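Hcp1 family type VI secretion system effector (Salmonella typhimurium, PDB 5XHH) is a type VI secretion effector of the Hcp family, whose members typically stack as hexameric rings into the tube expelled by the secretion machine. Local coordinates at residues S38-H41 against A42-L46; F58-I62 against D63-P67. All coordinates share one frame; numbering follows the deposited sequence.

Interaction 1: S38-H41 against A42-L46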
loop_
_atom_site.group_PDB
_atom_site.type_symbol
_atom_site.label_atom_id
_atom_site.label_comp_id
_atom_site.label_asym_id
_atom_site.label_seq_id
_atom_site.Cartn_x
_atom_site.Cartn_y
_atom_site.Cartn_z
ATOM N N SER A 38 22.431 2.259 4.675
ATOM C CA SER A 38 23.632 2.486 5.479
ATOM C C SER A 38 23.667 1.926 6.901
ATOM O O SER A 38 24.608 2.174 7.661
ATOM C CB SER A 38 24.001 3.965 5.472
ATOM O OG SER A 38 23.212 4.712 6.349
ATOM N N THR A 39 22.612 1.232 7.267
ATOM C CA THR A 39 22.465 0.615 8.564
ATOM C C THR A 39 23.279 -0.644 8.896
ATOM O O THR A 39 23.774 -0.813 9.975
ATOM C CB THR A 39 20.988 0.339 8.790
ATOM O OG1 THR A 39 20.750 0.129 10.162
ATOM C CG2 THR A 39 20.561 -0.860 8.060
ATOM N N MET A 40 23.343 -1.515 7.907
ATOM C CA MET A 40 23.948 -2.839 7.956
ATOM C C MET A 40 25.357 -2.811 7.390
ATOM O O MET A 40 25.622 -2.101 6.423
ATOM C CB MET A 40 23.120 -3.854 7.170
ATOM C CG MET A 40 21.659 -3.958 7.602
ATOM S SD MET A 40 21.297 -5.054 8.995
ATOM C CE MET A 40 21.684 -3.998 10.372
ATOM N N HIS A 41 26.249 -3.609 7.988
ATOM C CA HIS A 41 27.598 -3.734 7.465
ATOM C C HIS A 41 27.571 -4.464 6.124
ATOM O O HIS A 41 26.588 -5.113 5.759
ATOM C CB HIS A 41 28.518 -4.440 8.473
ATOM C CG HIS A 41 28.357 -5.933 8.536
ATOM N ND1 HIS A 41 29.044 -6.797 7.711
ATOM C CD2 HIS A 41 27.622 -6.715 9.360
ATOM C CE1 HIS A 41 28.719 -8.043 8.005
ATOM N NE2 HIS A 41 27.860 -8.021 9.005
ATOM N N ALA A 42 28.685 -4.362 5.396
ATOM C CA ALA A 42 28.685 -4.743 3.985
ATOM C C ALA A 42 28.595 -6.253 3.786
ATOM O O ALA A 42 28.105 -6.707 2.748
ATOM C CB ALA A 42 29.927 -4.184 3.288
ATOM N N GLY A 43 29.036 -7.047 4.753
ATOM C CA GLY A 43 28.876 -8.479 4.573
ATOM C C GLY A 43 27.543 -9.044 4.989
ATOM O O GLY A 43 27.339 -10.252 4.892
ATOM N N SER A 44 26.632 -8.202 5.459
ATOM C CA SER A 44 25.414 -8.670 6.104
ATOM C C SER A 44 24.425 -9.236 5.091
ATOM O O SER A 44 24.373 -8.816 3.933
ATOM C CB SER A 44 24.753 -7.531 6.878
ATOM O OG SER A 44 23.495 -7.950 7.347
ATOM N N GLY A 45 23.616 -10.177 5.560
ATOM C CA GLY A 45 22.653 -10.907 4.746
ATOM C C GLY A 45 21.927 -10.274 3.567
ATOM O O GLY A 45 22.306 -10.486 2.417
ATOM N N LEU A 46 20.928 -9.443 3.831
ATOM C CA LEU A 46 20.777 -8.750 5.095
ATOM C C LEU A 46 19.662 -9.333 5.952
ATOM O O LEU A 46 19.666 -9.172 7.177
ATOM C CB LEU A 46 20.522 -7.263 4.822
ATOM C CG LEU A 46 21.607 -6.434 4.110
ATOM C CD1 LEU A 46 21.882 -6.794 2.635
ATOM C CD2 LEU A 46 21.228 -4.993 4.195
#
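His41 and Ser44 meet across a type I beta turn, at the outer end of the long loop that joins strand 29-36 to strand 51-61. The turn is closed by Ser44 N, which donates to His41 O over 3.1 Å with an N-H...O angle of 159°.

The compact part of the contact is the imidazole lying over this turn. With a chi1 of 78°, CG sits between the backbone N and the carbonyl carbon of its own residue, and the ring is thereby folded back over the peptides that follow. Ser44 N faces it near the rim, 3.3 Å from His41 CE1, and Ser44 CB makes a CH-pi contact under the same ring, 4.0 Å from its centroid. His41 ND1 also comes within 3.0 Å of Gly43 N. The ring lies close over the Gly43 peptide as well, with His41 CE1 3.4 Å from Gly43 C.

Away from the ring the packing is looser. Met40 and Leu46 cross obliquely, and Leu46 CD2 sets against both CB and CG of Met40, at 3.6 Å from Met40 CG. The methionine chain is bent at both chi2 and chi3, and its sulfur, Met40 SD, stays 4.0 Å from Ser44 OG. The peptide before Leu46 is modelled cis at the edge of the unmodelled residues 47-49 and should be read with caution. Met40, His41, Gly43 and Leu46 are all exposed, and they also touch a crystal neighbour, which may influence the conformation seen.

One backbone bond and one ring contact hold the turn, while the apolar touch beside it is slim and the chain beyond Leu46 is not modelled; the chemistry is consistent with a turn that keeps its own shape within a loop that is otherwise flexible.

Interaction 2: F58-I62 against D63-P67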
loop_
_atom_site.group_PDB
_atom_site.type_symbol
_atom_site.label_atom_id
_atom_site.label_comp_id
_atom_site.label_asym_id
_atom_site.label_seq_id
_atom_site.Cartn_x
_atom_site.Cartn_y
_atom_site.Cartn_z
ATOM N N PHE A 58 -0.082 2.091 5.757
ATOM C CA PHE A 58 -1.320 2.784 5.421
ATOM C C PHE A 58 -2.310 2.689 6.574
ATOM O O PHE A 58 -2.193 1.834 7.451
ATOM C CB PHE A 58 -1.939 2.274 4.103
ATOM C CG PHE A 58 -2.609 0.926 4.187
ATOM C CD1 PHE A 58 -3.959 0.826 4.491
ATOM C CD2 PHE A 58 -1.916 -0.225 3.893
ATOM C CE1 PHE A 58 -4.588 -0.412 4.559
ATOM C CE2 PHE A 58 -2.542 -1.471 3.942
ATOM C CZ PHE A 58 -3.880 -1.557 4.270
ATOM N N ASP A 59 -3.282 3.596 6.557
ATOM C CA ASP A 59 -4.337 3.683 7.568
ATOM C C ASP A 59 -5.685 3.501 6.876
ATOM O O ASP A 59 -5.898 4.020 5.769
ATOM C CB ASP A 59 -4.286 5.053 8.289
ATOM C CG ASP A 59 -5.147 5.111 9.560
ATOM O OD1 ASP A 59 -5.595 4.062 10.095
ATOM O OD2 ASP A 59 -5.378 6.241 10.033
ATOM N N HIS A 60 -6.589 2.753 7.501
ATOM C CA HIS A 60 -7.951 2.736 6.989
ATOM C C HIS A 60 -8.904 2.581 8.166
ATOM O O HIS A 60 -8.495 2.220 9.273
ATOM C CB HIS A 60 -8.157 1.618 5.951
ATOM C CG HIS A 60 -8.124 0.235 6.534
ATOM N ND1 HIS A 60 -9.076 -0.721 6.246
ATOM C CD2 HIS A 60 -7.266 -0.343 7.406
ATOM C CE1 HIS A 60 -8.805 -1.825 6.916
ATOM N NE2 HIS A 60 -7.712 -1.622 7.628
ATOM N N TYR A 61 -10.178 2.887 7.931
ATOM C CA TYR A 61 -11.191 2.526 8.915
ATOM C C TYR A 61 -11.266 1.012 9.006
ATOM O O TYR A 61 -11.055 0.310 8.017
ATOM C CB TYR A 61 -12.558 3.108 8.542
ATOM C CG TYR A 61 -12.623 4.605 8.690
ATOM C CD1 TYR A 61 -12.343 5.201 9.905
ATOM C CD2 TYR A 61 -12.963 5.419 7.622
ATOM C CE1 TYR A 61 -12.381 6.562 10.055
ATOM C CE2 TYR A 61 -13.011 6.805 7.761
ATOM C CZ TYR A 61 -12.714 7.361 8.985
ATOM O OH TYR A 61 -12.748 8.720 9.169
ATOM N N ILE A 62 -11.519 0.495 10.207
ATOM C CA ILE A 62 -11.681 -0.950 10.322
ATOM C C ILE A 62 -12.850 -1.359 9.449
ATOM O O ILE A 62 -13.924 -0.750 9.501
ATOM C CB ILE A 62 -11.870 -1.369 11.787
ATOM C CG1 ILE A 62 -10.597 -1.060 12.580
ATOM C CG2 ILE A 62 -12.234 -2.869 11.853
ATOM C CD1 ILE A 62 -10.693 -1.320 14.072
ATOM N N ASP A 63 -12.629 -2.338 8.585
ATOM C CA ASP A 63 -13.613 -2.600 7.540
ATOM C C ASP A 63 -13.516 -4.065 7.136
ATOM O O ASP A 63 -12.871 -4.863 7.821
ATOM C CB ASP A 63 -13.416 -1.627 6.360
ATOM C CG ASP A 63 -12.038 -1.745 5.706
ATOM O OD1 ASP A 63 -11.398 -2.812 5.815
ATOM O OD2 ASP A 63 -11.605 -0.755 5.064
ATOM N N ARG A 64 -14.137 -4.410 5.997
ATOM C CA ARG A 64 -14.213 -5.802 5.569
ATOM C C ARG A 64 -12.831 -6.427 5.369
ATOM O O ARG A 64 -12.684 -7.646 5.487
ATOM C CB ARG A 64 -15.039 -5.913 4.277
ATOM C CG ARG A 64 -15.038 -7.310 3.650
ATOM C CD ARG A 64 -15.483 -7.309 2.189
ATOM N NE ARG A 64 -16.933 -7.397 2.051
ATOM C CZ ARG A 64 -17.614 -8.539 1.980
ATOM N NH1 ARG A 64 -16.981 -9.703 2.038
ATOM N NH2 ARG A 64 -18.934 -8.521 1.851
ATOM N N ALA A 65 -11.809 -5.625 5.064
ATOM C CA ALA A 65 -10.483 -6.199 4.846
ATOM C C ALA A 65 -9.801 -6.597 6.146
ATOM O O ALA A 65 -8.915 -7.460 6.132
ATOM C CB ALA A 65 -9.590 -5.211 4.088
ATOM N N SER A 66 -10.220 -6.005 7.267
ATOM C CA SER A 66 -9.463 -6.139 8.507
ATOM C C SER A 66 -9.287 -7.582 8.961
ATOM O O SER A 66 -8.141 -7.975 9.241
ATOM C CB SER A 66 -10.117 -5.266 9.581
ATOM O OG SER A 66 -9.962 -3.903 9.263
ATOM N N PRO A 67 -10.328 -8.422 9.050
ATOM C CA PRO A 67 -10.076 -9.810 9.472
ATOM C C PRO A 67 -9.138 -10.545 8.537
ATOM O O PRO A 67 -8.353 -11.387 8.992
ATOM C CB PRO A 67 -11.480 -10.443 9.486
ATOM C CG PRO A 67 -12.434 -9.290 9.560
ATOM C CD PRO A 67 -11.755 -8.204 8.759
#
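His60 reaches from the end of strand 51-61 to Asp63, which forms a capping box with Ser66 in the turn that leads into helix 66-75; this is a strand-to-helix corner of the Hcp beta-barrel fold.

The hydrogen bond between the two side chains comes first. His60 ND1 donates to Asp63 OD2 over 2.8 Å. Asp63 OD2 lies near the ring plane, while His60 ND1 meets it from above the carboxylate plane, 49° out of it; the two planes are 59° apart.

The capping bonds form a second set. Asp63 N gives its hydrogen to Ser66 OG at 3.2 Å, nearly straight at 166°, while Ala65 N donates to Asp63 OD1 over 2.9 Å; Ser66 N to Asp63 O closes the type I turn. The carboxylate is thus held through both oxygens, and the ring helps fix its rotation.

Van der Waals contact is modest: Ile62 CG2, anti to its own backbone nitrogen, lies 3.6 Å from Ser66 OG and also near Ser66 CB.

Beyond the corner, Glu123 on strand 121-129 accepts from His60 NE2 and is bonded to Ser66 OG as well, tying both to the neighbouring strand. With a carboxylate at each ring nitrogen, the imidazole would probably be favoured in its protonated form. His60 CE1, the carbon between those two nitrogens, sits 3.3 Å from Ser66 OG.

Overall arrangement
Interactions 1 and 2 follow one another along the chain, linked through strand 51-61: the loop of interaction 1 runs into this strand, and interaction 2 begins at the strand's far end. Their centres lie 34 Å apart and they do not touch. Interaction 1 is a surface contact about 26 Å from the chain centre, within one loop, whereas interaction 2 is partly buried, about 12 Å from that centre, and joins a sheet strand to helix 66-75. Both contain a histidine and a type I turn. In 38-46 the imidazole is used through its face; in 58-67 it is used through its nitrogens, within a polar, probably charged, network that extends to strand 121-129.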